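PDB 3W5M: alpha-L-rhamnosidase from Streptomyces avermitilis, which hydrolyses terminal non-reducing alpha-L-rhamnose residues from alpha-L-rhamnosides, including the citrus flavonoids naringin, rutin and hesperidin and the arabinogalactan-protein gum arabic. Local coordinates for residues V943-R957 against V967-V979. Numbering follows the deposited sequence.
Sequences VVIRPRPGGEVTSAR and VSTRWQQRSGGFV
Two prolines lie over one face of the Trp971 indole, Pro947 CB 3.8 Å from the centroid of its five-membered ring and Pro949 CG 4.1 Å from that of its six-membered ring. These CH-pi contacts suit stiff, puckered proline rings, whose polarised C-H groups can point at the pi face. Ala956 CB rests off-centre on the opposite face, 3.4 Å above the plane; its lone methyl lets the indole lie close to the strand. Val953 O sits at the ring edge, near the plane, while Val953 CG1 reaches Trp971 CH2 at 3.8 Å. With CG set between its backbone N and carbonyl carbon (chi1 62°), Trp971 folds its indole across Ala956, and NE1 donates to Ile930 O. Pro949 CG also meets Phe978 CE1 at 3.8 Å. An alanine in place of Trp971 would probably leave both prolines facing a gap and Ile930 O without its donor. The backbones of Ala956 and Trp971 form an antiparallel hydrogen-bonded pair, with Trp971 N to Ala956 O at 2.9 Å; Gln973 N to Thr954 O, 2.8 Å and nearly straight (169°), adds a bond just beyond the paired residues. Farther along, Ile945 and Thr969 slide past each other through their CG2 methyls. The arrangement is that of a beta-sandwich: strand 942-945 belongs to one sheet, the hairpin 955-962/965-974 to the other, and mostly apolar side chains meet between them in this C-terminal domain.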
ATOM      1  N   VAL A 943      30.729   1.904  -6.967  1.00 24.94           N
ATOM      2  CA  VAL A 943      29.711   2.201  -7.977  1.00 26.46           C
ATOM      3  C   VAL A 943      30.289   1.940  -9.382  1.00 29.10           C
ATOM      4  O   VAL A 943      31.402   2.402  -9.690  1.00 28.65           O
ATOM      5  CB  VAL A 943      29.132   3.641  -7.822  1.00 26.36           C
ATOM      6  CG1 VAL A 943      30.211   4.703  -7.936  1.00 29.24           C
ATOM      7  CG2 VAL A 943      28.013   3.908  -8.817  1.00 25.75           C
ATOM      8  N   VAL A 944      29.566   1.181 -10.207  1.00 26.96           N
ATOM      9  CA  VAL A 944      29.944   1.051 -11.618  1.00 27.36           C
ATOM     10  C   VAL A 944      29.239   2.153 -12.405  1.00 28.05           C
ATOM     11  O   VAL A 944      27.996   2.237 -12.407  1.00 27.05           O
ATOM     12  CB  VAL A 944      29.586  -0.324 -12.204  1.00 27.46           C
ATOM     13  CG1 VAL A 944      29.975  -0.388 -13.675  1.00 30.38           C
ATOM     14  CG2 VAL A 944      30.238  -1.455 -11.424  1.00 28.13           C
ATOM     15  N   ILE A 945      30.040   3.020 -13.020  1.00 28.66           N
ATOM     16  CA  ILE A 945      29.564   4.118 -13.845  1.00 28.27           C
ATOM     17  C   ILE A 945      29.825   3.791 -15.307  1.00 30.45           C
ATOM     18  O   ILE A 945      30.930   4.015 -15.838  1.00 29.54           O
ATOM     19  CB  ILE A 945      30.186   5.456 -13.408  1.00 29.36           C
ATOM     20  CG1 ILE A 945      29.805   5.707 -11.935  1.00 29.55           C
ATOM     21  CG2 ILE A 945      29.768   6.576 -14.336  1.00 27.16           C
ATOM     22  CD1 ILE A 945      30.378   6.956 -11.308  1.00 34.09           C
ATOM     23  N   ARG A 946      28.786   3.269 -15.949  1.00 30.12           N
ATOM     24  CA  ARG A 946      28.887   2.756 -17.311  1.00 31.88           C
ATOM     25  C   ARG A 946      27.684   3.236 -18.156  1.00 32.62           C
ATOM     26  O   ARG A 946      26.795   2.441 -18.475  1.00 34.02           O
ATOM     27  CB  ARG A 946      29.007   1.231 -17.275  1.00 34.22           C
ATOM     28  CG  ARG A 946      29.302   0.620 -18.634  1.00 37.31           C
ATOM     29  CD  ARG A 946      29.567  -0.870 -18.577  1.00 39.77           C
ATOM     30  NE  ARG A 946      30.040  -1.292 -19.891  1.00 43.58           N
ATOM     31  CZ  ARG A 946      30.439  -2.516 -20.217  1.00 44.50           C
ATOM     32  NH1 ARG A 946      30.425  -3.499 -19.321  1.00 45.55           N
ATOM     33  NH2 ARG A 946      30.848  -2.749 -21.460  1.00 48.63           N
ATOM     34  N   PRO A 947      27.643   4.551 -18.470  1.00 33.98           N
ATOM     35  CA  PRO A 947      26.612   5.062 -19.370  1.00 36.51           C
ATOM     36  C   PRO A 947      26.835   4.479 -20.764  1.00 40.37           C
ATOM     37  O   PRO A 947      27.978   4.447 -21.247  1.00 39.54           O
ATOM     38  CB  PRO A 947      26.858   6.575 -19.375  1.00 36.31           C
ATOM     39  CG  PRO A 947      28.271   6.755 -18.914  1.00 34.61           C
ATOM     40  CD  PRO A 947      28.493   5.639 -17.946  1.00 33.68           C
ATOM     41  N   ARG A 948      25.762   3.994 -21.383  1.00 37.75           N
ATOM     42  CA  ARG A 948      25.844   3.482 -22.731  1.00 37.94           C
ATOM     43  C   ARG A 948      24.930   4.282 -23.647  1.00 39.95           C
ATOM     44  O   ARG A 948      23.775   3.897 -23.828  1.00 44.33           O
ATOM     45  CB  ARG A 948      25.451   2.007 -22.755  1.00 35.06           C
ATOM     46  CG  ARG A 948      26.270   1.110 -21.845  1.00 35.07           C
ATOM     47  CD  ARG A 948      25.469  -0.126 -21.540  1.00 33.81           C
ATOM     48  NE  ARG A 948      26.238  -1.228 -20.958  1.00 36.65           N
ATOM     49  CZ  ARG A 948      26.900  -2.136 -21.669  1.00 37.60           C
ATOM     50  NH1 ARG A 948      26.929  -2.053 -22.990  1.00 39.61           N
ATOM     51  NH2 ARG A 948      27.532  -3.125 -21.062  1.00 40.13           N
ATOM     52  N   PRO A 949      25.442   5.380 -24.242  1.00 43.25           N
ATOM     53  CA  PRO A 949      24.654   6.170 -25.191  1.00 43.49           C
ATOM     54  C   PRO A 949      24.147   5.288 -26.323  1.00 42.97           C
ATOM     55  O   PRO A 949      24.745   4.244 -26.618  1.00 39.41           O
ATOM     56  CB  PRO A 949      25.658   7.200 -25.720  1.00 47.61           C
ATOM     57  CG  PRO A 949      26.742   7.246 -24.695  1.00 46.12           C
ATOM     58  CD  PRO A 949      26.842   5.838 -24.203  1.00 44.95           C
ATOM     59  N   GLY A 950      23.030   5.691 -26.926  1.00 39.88           N
ATOM     60  CA  GLY A 950      22.299   4.832 -27.852  1.00 38.55           C
ATOM     61  C   GLY A 950      20.936   5.449 -28.089  1.00 40.24           C
ATOM     62  O   GLY A 950      20.608   6.496 -27.495  1.00 40.25           O
ATOM     63  N   GLY A 951      20.138   4.817 -28.949  1.00 40.77           N
ATOM     64  CA  GLY A 951      18.821   5.355 -29.313  1.00 37.76           C
ATOM     65  C   GLY A 951      18.877   6.850 -29.559  1.00 38.37           C
ATOM     66  O   GLY A 951      19.756   7.333 -30.267  1.00 40.52           O
ATOM     67  N   GLU A 952      17.983   7.598 -28.919  1.00 35.41           N
ATOM     68  CA  GLU A 952      17.870   9.024 -29.160  1.00 34.62           C
ATOM     69  C   GLU A 952      18.497   9.796 -28.028  1.00 34.78           C
ATOM     70  O   GLU A 952      18.357  11.023 -27.961  1.00 35.83           O
ATOM     71  CB  GLU A 952      16.396   9.448 -29.281  1.00 36.90           C
ATOM     72  CG  GLU A 952      15.469   8.434 -29.933  1.00 40.40           C
ATOM     73  CD  GLU A 952      13.998   8.860 -29.922  1.00 42.79           C
ATOM     74  OE1 GLU A 952      13.687  10.023 -29.568  1.00 44.40           O
ATOM     75  OE2 GLU A 952      13.148   8.014 -30.266  1.00 43.02           O
ATOM     76  N   VAL A 953      19.174   9.089 -27.119  1.00 35.41           N
ATOM     77  CA  VAL A 953      19.720   9.753 -25.937  1.00 36.85           C
ATOM     78  C   VAL A 953      21.117  10.303 -26.229  1.00 35.30           C
ATOM     79  O   VAL A 953      22.031   9.546 -26.503  1.00 36.01           O
ATOM     80  CB  VAL A 953      19.787   8.824 -24.691  1.00 37.26           C
ATOM     81  CG1 VAL A 953      20.055   9.666 -23.446  1.00 38.19           C
ATOM     82  CG2 VAL A 953      18.515   7.999 -24.528  1.00 35.46           C
ATOM     83  N   THR A 954      21.283  11.610 -26.146  1.00 36.86           N
ATOM     84  CA  THR A 954      22.611  12.188 -26.337  1.00 39.83           C
ATOM     85  C   THR A 954      23.065  12.941 -25.095  1.00 40.38           C
ATOM     86  O   THR A 954      24.113  13.603 -25.080  1.00 38.44           O
ATOM     87  CB  THR A 954      22.637  13.123 -27.559  1.00 41.07           C
ATOM     88  OG1 THR A 954      21.698  14.197 -27.371  1.00 42.12           O
ATOM     89  CG2 THR A 954      22.312  12.339 -28.840  1.00 37.88           C
ATOM     90  N   SER A 955      22.276  12.824 -24.029  1.00 37.43           N
ATOM     91  CA  SER A 955      22.395  13.746 -22.926  1.00 35.39           C
ATOM     92  C   SER A 955      21.626  13.127 -21.774  1.00 34.16           C
ATOM     93  O   SER A 955      20.488  12.728 -21.963  1.00 32.68           O
ATOM     94  CB  SER A 955      21.715  15.051 -23.341  1.00 36.88           C
ATOM     95  OG  SER A 955      22.194  16.143 -22.592  1.00 41.66           O
ATOM     96  N   ALA A 956      22.258  13.011 -20.605  1.00 33.00           N
ATOM     97  CA  ALA A 956      21.578  12.530 -19.390  1.00 31.37           C
ATOM     98  C   ALA A 956      22.232  13.066 -18.129  1.00 32.16           C
ATOM     99  O   ALA A 956      23.445  13.329 -18.089  1.00 32.78           O
ATOM    100  CB  ALA A 956      21.519  11.004 -19.346  1.00 31.08           C
ATOM    101  N   ARG A 957      21.431  13.230 -17.084  1.00 31.74           N
ATOM    102  CA  ARG A 957      21.944  13.656 -15.796  1.00 30.74           C
ATOM    103  C   ARG A 957      21.118  12.948 -14.719  1.00 30.39           C
ATOM    104  O   ARG A 957      19.922  12.750 -14.889  1.00 28.65           O
ATOM    105  CB  ARG A 957      21.890  15.182 -15.671  1.00 34.41           C
ATOM    106  CG  ARG A 957      20.806  15.727 -14.773  1.00 44.04           C
ATOM    107  CD  ARG A 957      20.449  17.166 -15.117  1.00 49.58           C
ATOM    108  NE  ARG A 957      19.819  17.860 -13.989  1.00 58.94           N
ATOM    109  CZ  ARG A 957      18.759  17.424 -13.298  1.00 62.33           C
ATOM    110  NH1 ARG A 957      18.174  16.264 -13.582  1.00 61.62           N
ATOM    111  NH2 ARG A 957      18.287  18.154 -12.294  1.00 68.31           N
ATOM    112  N   VAL A 967      25.392  10.079  -5.304  1.00 24.15           N
ATOM    113  CA  VAL A 967      26.144   9.563  -6.428  1.00 25.21           C
ATOM    114  C   VAL A 967      25.533  10.232  -7.657  1.00 25.56           C
ATOM    115  O   VAL A 967      24.375   9.985  -7.979  1.00 24.06           O
ATOM    116  CB  VAL A 967      26.057   8.039  -6.516  1.00 24.87           C
ATOM    117  CG1 VAL A 967      26.763   7.530  -7.772  1.00 27.49           C
ATOM    118  CG2 VAL A 967      26.703   7.435  -5.273  1.00 25.47           C
ATOM    119  N   SER A 968      26.295  11.109  -8.316  1.00 26.31           N
ATOM    120  CA  SER A 968      25.769  11.857  -9.462  1.00 27.69           C
ATOM    121  C   SER A 968      26.519  11.587 -10.753  1.00 29.49           C
ATOM    122  O   SER A 968      27.715  11.287 -10.732  1.00 27.94           O
ATOM    123  CB  SER A 968      25.772  13.350  -9.176  1.00 28.80           C
ATOM    124  OG  SER A 968      25.061  13.584  -7.971  1.00 33.58           O
ATOM    125  N   THR A 969      25.791  11.675 -11.867  1.00 29.58           N
ATOM    126  CA  THR A 969      26.366  11.575 -13.210  1.00 31.42           C
ATOM    127  C   THR A 969      25.759  12.643 -14.118  1.00 33.48           C
ATOM    128  O   THR A 969      24.629  13.077 -13.912  1.00 32.39           O
ATOM    129  CB  THR A 969      26.149  10.204 -13.892  1.00 32.02           C
ATOM    130  OG1 THR A 969      24.742   9.934 -14.021  1.00 36.43           O
ATOM    131  CG2 THR A 969      26.831   9.078 -13.134  1.00 32.52           C
ATOM    132  N   ARG A 970      26.543  13.086 -15.101  1.00 31.80           N
ATOM    133  CA  ARG A 970      26.068  13.986 -16.131  1.00 31.40           C
ATOM    134  C   ARG A 970      26.949  13.754 -17.342  1.00 33.00           C
ATOM    135  O   ARG A 970      28.166  13.941 -17.261  1.00 31.69           O
ATOM    136  CB  ARG A 970      26.171  15.432 -15.691  1.00 33.65           C
ATOM    137  CG  ARG A 970      25.636  16.388 -16.744  1.00 41.77           C
ATOM    138  CD  ARG A 970      25.458  17.779 -16.175  1.00 48.43           C
ATOM    139  NE  ARG A 970      25.525  18.794 -17.221  1.00 56.34           N
ATOM    140  CZ  ARG A 970      25.888  20.061 -17.021  1.00 60.27           C
ATOM    141  NH1 ARG A 970      26.228  20.486 -15.805  1.00 61.67           N
ATOM    142  NH2 ARG A 970      25.923  20.907 -18.041  1.00 61.11           N
ATOM    143  N   TRP A 971      26.348  13.330 -18.442  1.00 32.06           N
ATOM    144  CA  TRP A 971      27.107  13.120 -19.668  1.00 32.43           C
ATOM    145  C   TRP A 971      26.418  13.724 -20.883  1.00 35.42           C
ATOM    146  O   TRP A 971      25.190  13.887 -20.908  1.00 31.97           O
ATOM    147  CB  TRP A 971      27.436  11.641 -19.891  1.00 30.39           C
ATOM    148  CG  TRP A 971      26.273  10.705 -20.065  1.00 32.64           C
ATOM    149  CD1 TRP A 971      25.685   9.944 -19.092  1.00 32.13           C
ATOM    150  CD2 TRP A 971      25.595  10.384 -21.286  1.00 32.29           C
ATOM    151  NE1 TRP A 971      24.670   9.184 -19.627  1.00 32.28           N
ATOM    152  CE2 TRP A 971      24.599   9.430 -20.973  1.00 33.03           C
ATOM    153  CE3 TRP A 971      25.727  10.813 -22.620  1.00 35.25           C
ATOM    154  CZ2 TRP A 971      23.727   8.904 -21.942  1.00 33.12           C
ATOM    155  CZ3 TRP A 971      24.859  10.280 -23.585  1.00 33.09           C
ATOM    156  CH2 TRP A 971      23.873   9.344 -23.232  1.00 33.76           C
ATOM    157  N   GLN A 972      27.232  14.058 -21.888  1.00 36.60           N
ATOM    158  CA  GLN A 972      26.755  14.702 -23.110  1.00 38.43           C
ATOM    159  C   GLN A 972      27.602  14.236 -24.283  1.00 38.77           C
ATOM    160  O   GLN A 972      28.836  14.219 -24.185  1.00 37.76           O
ATOM    161  CB  GLN A 972      26.854  16.211 -22.966  1.00 40.41           C
ATOM    162  CG  GLN A 972      26.325  17.004 -24.150  1.00 50.92           C
ATOM    163  CD  GLN A 972      26.238  18.494 -23.850  1.00 57.65           C
ATOM    164  OE1 GLN A 972      26.716  18.965 -22.811  1.00 63.25           O
ATOM    165  NE2 GLN A 972      25.628  19.244 -24.757  1.00 64.21           N
ATOM    166  N   GLN A 973      26.934  13.819 -25.357  1.00 40.52           N
ATOM    167  CA  GLN A 973      27.559  13.638 -26.679  1.00 45.18           C
ATOM    168  C   GLN A 973      27.284  14.860 -27.548  1.00 48.82           C
ATOM    169  O   GLN A 973      26.114  15.189 -27.809  1.00 46.30           O
ATOM    170  CB  GLN A 973      26.973  12.443 -27.397  1.00 47.13           C
ATOM    171  CG  GLN A 973      27.470  11.107 -26.913  1.00 49.24           C
ATOM    172  CD  GLN A 973      27.033   9.988 -27.828  1.00 50.90           C
ATOM    173  OE1 GLN A 973      25.882   9.942 -28.270  1.00 55.69           O
ATOM    174  NE2 GLN A 973      27.944   9.078 -28.119  1.00 51.31           N
ATOM    175  N   ARG A 974      28.344  15.536 -27.996  1.00 48.77           N
ATOM    176  CA  ARG A 974      28.185  16.623 -28.952  1.00 51.32           C
ATOM    177  C   ARG A 974      29.388  16.787 -29.861  1.00 54.55           C
ATOM    178  O   ARG A 974      30.522  16.504 -29.469  1.00 52.68           O
ATOM    179  CB  ARG A 974      27.835  17.932 -28.261  1.00 56.78           C
ATOM    180  CG  ARG A 974      26.718  18.678 -28.977  1.00 66.19           C
ATOM    181  CD  ARG A 974      26.073  19.724 -28.079  1.00 73.29           C
ATOM    182  NE  ARG A 974      27.078  20.452 -27.302  1.00 80.05           N
ATOM    183  CZ  ARG A 974      27.833  21.443 -27.778  1.00 85.08           C
ATOM    184  NH1 ARG A 974      27.703  21.851 -29.038  1.00 88.58           N
ATOM    185  NH2 ARG A 974      28.726  22.029 -26.988  1.00 83.93           N
ATOM    186  N   SER A 975      29.107  17.242 -31.081  1.00 55.16           N
ATOM    187  CA  SER A 975      30.074  17.332 -32.188  1.00 53.56           C
ATOM    188  C   SER A 975      31.248  16.363 -32.112  1.00 50.74           C
ATOM    189  O   SER A 975      32.398  16.785 -32.083  1.00 55.53           O
ATOM    190  CB  SER A 975      30.555  18.774 -32.389  1.00 52.95           C
ATOM    191  OG  SER A 975      31.176  19.252 -31.221  1.00 54.39           O
ATOM    192  N   GLY A 976      30.945  15.065 -32.081  1.00 47.73           N
ATOM    193  CA  GLY A 976      31.974  14.024 -32.042  1.00 49.15           C
ATOM    194  C   GLY A 976      32.473  13.722 -30.636  1.00 55.09           C
ATOM    195  O   GLY A 976      32.892  12.587 -30.343  1.00 57.00           O
ATOM    196  N   GLY A 977      32.409  14.738 -29.768  1.00 53.87           N
ATOM    197  CA  GLY A 977      32.945  14.675 -28.402  1.00 50.27           C
ATOM    198  C   GLY A 977      32.004  14.119 -27.338  1.00 50.97           C
ATOM    199  O   GLY A 977      30.774  14.190 -27.474  1.00 50.69           O
ATOM    200  N   PHE A 978      32.606  13.570 -26.281  1.00 45.69           N
ATOM    201  CA  PHE A 978      31.914  13.020 -25.113  1.00 42.22           C
ATOM    202  C   PHE A 978      32.502  13.658 -23.849  1.00 40.70           C
ATOM    203  O   PHE A 978      33.725  13.702 -23.678  1.00 38.69           O
ATOM    204  CB  PHE A 978      32.098  11.499 -25.104  1.00 42.59           C
ATOM    205  CG  PHE A 978      31.326  10.780 -24.029  1.00 47.69           C
ATOM    206  CD1 PHE A 978      29.997  10.397 -24.236  1.00 48.44           C
ATOM    207  CD2 PHE A 978      31.937  10.436 -22.820  1.00 48.87           C
ATOM    208  CE1 PHE A 978      29.290   9.705 -23.251  1.00 49.93           C
ATOM    209  CE2 PHE A 978      31.233   9.749 -21.829  1.00 49.25           C
ATOM    210  CZ  PHE A 978      29.907   9.387 -22.042  1.00 48.98           C
ATOM    211  N   VAL A 979      31.647  14.188 -22.979  1.00 35.11           N
ATOM    212  CA  VAL A 979      32.086  14.614 -21.661  1.00 35.04           C
ATOM    213  C   VAL A 979      31.212  13.927 -20.593  1.00 37.30           C
ATOM    214  O   VAL A 979      29.981  13.920 -20.698  1.00 33.87           O
ATOM    215  CB  VAL A 979      32.113  16.163 -21.535  1.00 39.57           C
ATOM    216  CG1 VAL A 979      30.782  16.789 -21.938  1.00 42.02           C
ATOM    217  CG2 VAL A 979      32.528  16.622 -20.140  1.00 37.30           C
TER